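Local coordinates for response regulator receiver protein (Pseudoalteromonas atlantica T6c, PDB 3KTO) that probably serves as a CheY-like receiver-domain response regulator in two-component signalling linked to transcription control, at residues P110-E113 / H114-V117; H118-Q121 / Q122-G126. One frame throughout, in Å; residues are numbered along the deposited sequence.

Contact 1 (P110-E113 / H114-V117); sequences PFIE and HVLV
Phe111 holds CG between its own backbone N and carbonyl carbon (chi1 61°), and Leu116, its CG anti to the backbone N, reaches back to meet the ring. The two side chains run obliquely past one another: Phe111 CE2 lies 3.4 Å from Leu116 CD2, and Phe111 CD2 is 3.8 Å from Leu116 CB. Both side chains also pack on Leu22 and Leu25 of helix 16-26, so an alanine in place of Phe111 would probably leave one flank of Leu116 without its apolar neighbour and open a gap toward that helix. Ile112 works on the other side of the turn. Its CB is 3.7 Å from Val115 CG2, while Ile112 CG2 lies alongside the ring of His114. Its carbonyl O receives two weak bonds, from Val115 N at 3.0 Å and from Leu116 N at 3.4 Å; the first is bent to 131° at the hydrogen. Regular helical bonding follows with Val117 N to Glu113 O, 2.8 Å and nearly straight at 173°. Ile112 is thus the N-cap residue of helix 113-127, and the peptide bond before Pro110 is cis, as is characteristic of the loop after the last strand in CheY-like receiver domains.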
ATOM      1  N   PRO A 110      -4.658  -7.703  -1.749  1.00 32.63           N
ATOM      2  CA  PRO A 110      -4.968  -8.106  -3.125  1.00 33.12           C
ATOM      3  C   PRO A 110      -6.016  -9.207  -3.121  1.00 32.35           C
ATOM      4  O   PRO A 110      -5.964 -10.135  -2.308  1.00 33.34           O
ATOM      5  CB  PRO A 110      -3.617  -8.580  -3.657  1.00 32.61           C
ATOM      6  CG  PRO A 110      -2.939  -9.094  -2.426  1.00 34.92           C
ATOM      7  CD  PRO A 110      -3.251  -8.006  -1.431  1.00 33.58           C
ATOM      8  N   PHE A 111      -6.965  -9.098  -4.034  1.00 32.37           N
ATOM      9  CA  PHE A 111      -8.061 -10.050  -4.117  1.00 34.77           C
ATOM     10  C   PHE A 111      -7.987 -10.986  -5.311  1.00 34.60           C
ATOM     11  O   PHE A 111      -7.192 -10.798  -6.236  1.00 33.27           O
ATOM     12  CB  PHE A 111      -9.386  -9.295  -4.190  1.00 35.96           C
ATOM     13  CG  PHE A 111      -9.486  -8.399  -5.385  1.00 36.60           C
ATOM     14  CD1 PHE A 111      -8.722  -7.242  -5.464  1.00 36.96           C
ATOM     15  CD2 PHE A 111     -10.300  -8.740  -6.460  1.00 37.41           C
ATOM     16  CE1 PHE A 111      -8.759  -6.438  -6.594  1.00 36.88           C
ATOM     17  CE2 PHE A 111     -10.343  -7.940  -7.597  1.00 38.01           C
ATOM     18  CZ  PHE A 111      -9.568  -6.787  -7.661  1.00 39.12           C
ATOM     19  N   ILE A 112      -8.845 -11.995  -5.270  1.00 35.84           N
ATOM     20  CA  ILE A 112      -8.951 -12.979  -6.326  1.00 37.74           C
ATOM     21  C   ILE A 112     -10.048 -12.414  -7.217  1.00 36.66           C
ATOM     22  O   ILE A 112     -11.177 -12.217  -6.773  1.00 32.77           O
ATOM     23  CB  ILE A 112      -9.381 -14.332  -5.749  1.00 40.77           C
ATOM     24  CG1 ILE A 112      -8.501 -14.668  -4.541  1.00 43.18           C
ATOM     25  CG2 ILE A 112      -9.252 -15.405  -6.805  1.00 42.08           C
ATOM     26  CD1 ILE A 112      -8.941 -15.893  -3.773  1.00 46.15           C
ATOM     27  N   GLU A 113      -9.726 -12.143  -8.473  1.00 37.71           N
ATOM     28  CA  GLU A 113     -10.727 -11.551  -9.335  1.00 40.61           C
ATOM     29  C   GLU A 113     -12.048 -12.298  -9.449  1.00 39.69           C
ATOM     30  O   GLU A 113     -13.099 -11.659  -9.477  1.00 39.51           O
ATOM     31  CB  GLU A 113     -10.153 -11.274 -10.726  1.00 43.26           C
ATOM     32  CG  GLU A 113      -9.607 -12.464 -11.469  1.00 48.34           C
ATOM     33  CD  GLU A 113      -9.290 -12.117 -12.912  1.00 51.68           C
ATOM     34  OE1 GLU A 113      -8.587 -11.106 -13.138  1.00 52.64           O
ATOM     35  OE2 GLU A 113      -9.744 -12.848 -13.819  1.00 52.20           O
ATOM     36  N   HIS A 114     -12.032 -13.629  -9.490  1.00 39.48           N
ATOM     37  CA  HIS A 114     -13.307 -14.332  -9.628  1.00 39.41           C
ATOM     38  C   HIS A 114     -14.204 -14.145  -8.409  1.00 37.34           C
ATOM     39  O   HIS A 114     -15.426 -14.179  -8.523  1.00 37.75           O
ATOM     40  CB  HIS A 114     -13.115 -15.826  -9.944  1.00 40.88           C
ATOM     41  CG  HIS A 114     -12.760 -16.672  -8.764  1.00 43.52           C
ATOM     42  ND1 HIS A 114     -11.458 -16.931  -8.394  1.00 45.03           N
ATOM     43  CD2 HIS A 114     -13.541 -17.345  -7.885  1.00 44.71           C
ATOM     44  CE1 HIS A 114     -11.453 -17.729  -7.340  1.00 45.14           C
ATOM     45  NE2 HIS A 114     -12.703 -17.994  -7.011  1.00 45.44           N
ATOM     46  N   VAL A 115     -13.603 -13.923  -7.247  1.00 35.61           N
ATOM     47  CA  VAL A 115     -14.396 -13.702  -6.046  1.00 34.33           C
ATOM     48  C   VAL A 115     -15.158 -12.393  -6.225  1.00 32.27           C
ATOM     49  O   VAL A 115     -16.372 -12.334  -6.051  1.00 31.83           O
ATOM     50  CB  VAL A 115     -13.505 -13.597  -4.792  1.00 34.87           C
ATOM     51  CG1 VAL A 115     -14.346 -13.210  -3.578  1.00 33.83           C
ATOM     52  CG2 VAL A 115     -12.814 -14.928  -4.544  1.00 35.41           C
ATOM     53  N   LEU A 116     -14.438 -11.341  -6.588  1.00 31.24           N
ATOM     54  CA  LEU A 116     -15.072 -10.051  -6.785  1.00 30.88           C
ATOM     55  C   LEU A 116     -16.091 -10.130  -7.915  1.00 29.72           C
ATOM     56  O   LEU A 116     -17.227  -9.694  -7.758  1.00 28.27           O
ATOM     57  CB  LEU A 116     -14.032  -8.982  -7.106  1.00 31.54           C
ATOM     58  CG  LEU A 116     -14.633  -7.624  -7.476  1.00 33.84           C
ATOM     59  CD1 LEU A 116     -15.350  -7.026  -6.273  1.00 30.99           C
ATOM     60  CD2 LEU A 116     -13.534  -6.700  -7.969  1.00 34.73           C
ATOM     61  N   VAL A 117     -15.689 -10.690  -9.051  1.00 29.09           N
ATOM     62  CA  VAL A 117     -16.593 -10.790 -10.192  1.00 31.04           C
ATOM     63  C   VAL A 117     -17.874 -11.512  -9.783  1.00 31.02           C
ATOM     64  O   VAL A 117     -18.978 -11.059 -10.081  1.00 31.70           O
ATOM     65  CB  VAL A 117     -15.907 -11.515 -11.381  1.00 31.61           C
ATOM     66  CG1 VAL A 117     -16.890 -11.703 -12.532  1.00 31.89           C
ATOM     67  CG2 VAL A 117     -14.718 -10.697 -11.853  1.00 30.63           C
TER

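Contact 2 (H118-Q121 / Q122-G126); sequences HDVQ and QIING
Backbone hydrogen bonds tie His118-Gln121 to the following turn, each from an N-H to the carbonyl four residues earlier. Gln122 N meets His118 O at 3.0 Å and Ile124 N meets Val120 O at 2.9 Å, while Asn125 N to Gln121 O, 2.8 Å, is closer to straight at the hydrogen. The longest of the four, Ile123 N to Asp119 O at 3.3 Å, still reaches 152°, which is evidence for unbroken alpha-helix.

The apolar contact follows the same spacing. Ile124 turns CG1 anti to its carbonyl carbon, which carries CD1 back to 4.0 Å from Val120 CG1, the two side chains meeting at a slant. Around this pair the helix lies against the parallel sheet of the CheY-like receiver fold: Val120 and Ile123 rest on Ile84 of strand 83-87, and Ile123 and Ile124 touch Ile52 of strand 51-57.

Polar side chains meet on other parts of the helix surface. Gln121 is bent at chi2 (67°), which brings its amide near that of Asn125, the chains crossing at an angle though the two planes differ by only 21°; Gln121 OE1 lies 3.5 Å from Asn125 OD1, two acceptors brought close with no hydrogen bond joining the amides. Gln122 instead stays extended and reaches outward from the helix, while the His118 ring leans forward to it; Gln122 OE1 ends 3.6 Å from His118 CE1. There the amide stands almost perpendicular to the imidazole, and the approach to the ring is oblique.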
ATOM      1  N   HIS A 118     -17.720 -12.617  -9.065  1.00 32.80           N
ATOM      2  CA  HIS A 118     -18.863 -13.387  -8.610  1.00 34.65           C
ATOM      3  C   HIS A 118     -19.786 -12.573  -7.704  1.00 33.50           C
ATOM      4  O   HIS A 118     -21.004 -12.573  -7.889  1.00 33.75           O
ATOM      5  CB  HIS A 118     -18.387 -14.644  -7.876  1.00 38.51           C
ATOM      6  CG  HIS A 118     -19.503 -15.498  -7.363  1.00 42.46           C
ATOM      7  ND1 HIS A 118     -20.156 -15.235  -6.177  1.00 45.07           N
ATOM      8  CD2 HIS A 118     -20.120 -16.575  -7.903  1.00 43.70           C
ATOM      9  CE1 HIS A 118     -21.130 -16.114  -6.010  1.00 45.23           C
ATOM     10  NE2 HIS A 118     -21.129 -16.937  -7.043  1.00 44.01           N
ATOM     11  N   ASP A 119     -19.210 -11.882  -6.723  1.00 33.74           N
ATOM     12  CA  ASP A 119     -20.000 -11.067  -5.800  1.00 31.15           C
ATOM     13  C   ASP A 119     -20.816 -10.009  -6.524  1.00 30.24           C
ATOM     14  O   ASP A 119     -21.971  -9.753  -6.176  1.00 30.71           O
ATOM     15  CB  ASP A 119     -19.100 -10.374  -4.777  1.00 31.88           C
ATOM     16  CG  ASP A 119     -18.576 -11.324  -3.722  1.00 33.37           C
ATOM     17  OD1 ASP A 119     -19.079 -12.464  -3.646  1.00 30.70           O
ATOM     18  OD2 ASP A 119     -17.670 -10.922  -2.961  1.00 33.25           O
ATOM     19  N   VAL A 120     -20.210  -9.382  -7.525  1.00 28.33           N
ATOM     20  CA  VAL A 120     -20.894  -8.349  -8.285  1.00 29.19           C
ATOM     21  C   VAL A 120     -22.004  -8.933  -9.166  1.00 31.11           C
ATOM     22  O   VAL A 120     -23.101  -8.381  -9.239  1.00 31.92           O
ATOM     23  CB  VAL A 120     -19.896  -7.566  -9.153  1.00 29.09           C
ATOM     24  CG1 VAL A 120     -20.637  -6.598 -10.065  1.00 28.09           C
ATOM     25  CG2 VAL A 120     -18.921  -6.805  -8.249  1.00 27.16           C
ATOM     26  N   GLN A 121     -21.720 -10.047  -9.833  1.00 32.84           N
ATOM     27  CA  GLN A 121     -22.718 -10.688 -10.687  1.00 36.40           C
ATOM     28  C   GLN A 121     -23.937 -11.057  -9.844  1.00 37.50           C
ATOM     29  O   GLN A 121     -25.084 -10.921 -10.286  1.00 38.02           O
ATOM     30  CB  GLN A 121     -22.139 -11.951 -11.329  1.00 37.21           C
ATOM     31  CG  GLN A 121     -23.008 -12.541 -12.429  1.00 39.09           C
ATOM     32  CD  GLN A 121     -23.096 -11.633 -13.645  1.00 40.69           C
ATOM     33  OE1 GLN A 121     -24.126 -10.999 -13.891  1.00 42.44           O
ATOM     34  NE2 GLN A 121     -22.012 -11.564 -14.409  1.00 39.68           N
ATOM     35  N   GLN A 122     -23.685 -11.521  -8.627  1.00 38.56           N
ATOM     36  CA  GLN A 122     -24.760 -11.900  -7.720  1.00 39.91           C
ATOM     37  C   GLN A 122     -25.669 -10.699  -7.447  1.00 38.76           C
ATOM     38  O   GLN A 122     -26.894 -10.819  -7.448  1.00 37.57           O
ATOM     39  CB  GLN A 122     -24.174 -12.431  -6.410  1.00 43.15           C
ATOM     40  CG  GLN A 122     -25.220 -12.919  -5.421  1.00 49.95           C
ATOM     41  CD  GLN A 122     -24.614 -13.593  -4.201  1.00 53.82           C
ATOM     42  OE1 GLN A 122     -23.943 -14.624  -4.312  1.00 56.35           O
ATOM     43  NE2 GLN A 122     -24.848 -13.014  -3.028  1.00 55.38           N
ATOM     44  N   ILE A 123     -25.063  -9.539  -7.215  1.00 37.33           N
ATOM     45  CA  ILE A 123     -25.825  -8.321  -6.962  1.00 35.03           C
ATOM     46  C   ILE A 123     -26.623  -7.955  -8.218  1.00 36.23           C
ATOM     47  O   ILE A 123     -27.772  -7.526  -8.137  1.00 35.04           O
ATOM     48  CB  ILE A 123     -24.885  -7.149  -6.595  1.00 34.21           C
ATOM     49  CG1 ILE A 123     -24.237  -7.415  -5.233  1.00 32.05           C
ATOM     50  CG2 ILE A 123     -25.657  -5.835  -6.587  1.00 30.53           C
ATOM     51  CD1 ILE A 123     -23.161  -6.418  -4.857  1.00 28.34           C
ATOM     52  N   ILE A 124     -25.997  -8.123  -9.376  1.00 37.43           N
ATOM     53  CA  ILE A 124     -26.642  -7.831 -10.649  1.00 39.43           C
ATOM     54  C   ILE A 124     -27.885  -8.708 -10.821  1.00 40.77           C
ATOM     55  O   ILE A 124     -28.968  -8.205 -11.130  1.00 40.93           O
ATOM     56  CB  ILE A 124     -25.670  -8.086 -11.832  1.00 39.25           C
ATOM     57  CG1 ILE A 124     -24.563  -7.029 -11.827  1.00 38.52           C
ATOM     58  CG2 ILE A 124     -26.427  -8.063 -13.160  1.00 39.57           C
ATOM     59  CD1 ILE A 124     -23.461  -7.291 -12.827  1.00 39.01           C
ATOM     60  N   ASN A 125     -27.726 -10.013 -10.608  1.00 40.63           N
ATOM     61  CA  ASN A 125     -28.829 -10.960 -10.747  1.00 42.20           C
ATOM     62  C   ASN A 125     -29.922 -10.757  -9.707  1.00 43.83           C
ATOM     63  O   ASN A 125     -31.109 -10.754 -10.035  1.00 44.12           O
ATOM     64  CB  ASN A 125     -28.316 -12.396 -10.653  1.00 40.74           C
ATOM     65  CG  ASN A 125     -27.304 -12.725 -11.725  1.00 40.23           C
ATOM     66  OD1 ASN A 125     -27.266 -12.085 -12.771  1.00 41.52           O
ATOM     67  ND2 ASN A 125     -26.486 -13.738 -11.476  1.00 39.71           N
ATOM     68  N   GLY A 126     -29.518 -10.602  -8.452  1.00 45.09           N
ATOM     69  CA  GLY A 126     -30.481 -10.400  -7.388  1.00 47.20           C
ATOM     70  C   GLY A 126     -31.263  -9.118  -7.580  1.00 49.97           C
ATOM     71  O   GLY A 126     -32.352  -8.953  -7.018  1.00 49.95           O
TER

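Followed from the N terminus, the chain leaves strand 105-108, an outermost strand of the five-stranded parallel sheet, and enters contact 1, which closes the short turn into helix 113-127. Contact 2 continues directly from it: residues 118-126 adjoin residues 110-117, with centres about 13 Å apart, and no touch beyond the chain junction. Neither contact encloses or crosses the other, and contact 2 closes no loop, since both its segments are successive turns of one helix. Their surroundings differ. Contact 1 joins the helix start to helix 16-26 and strand 105-108, and borders a second subunit; contact 2 sets the later turns against strands 51-57 and 83-87.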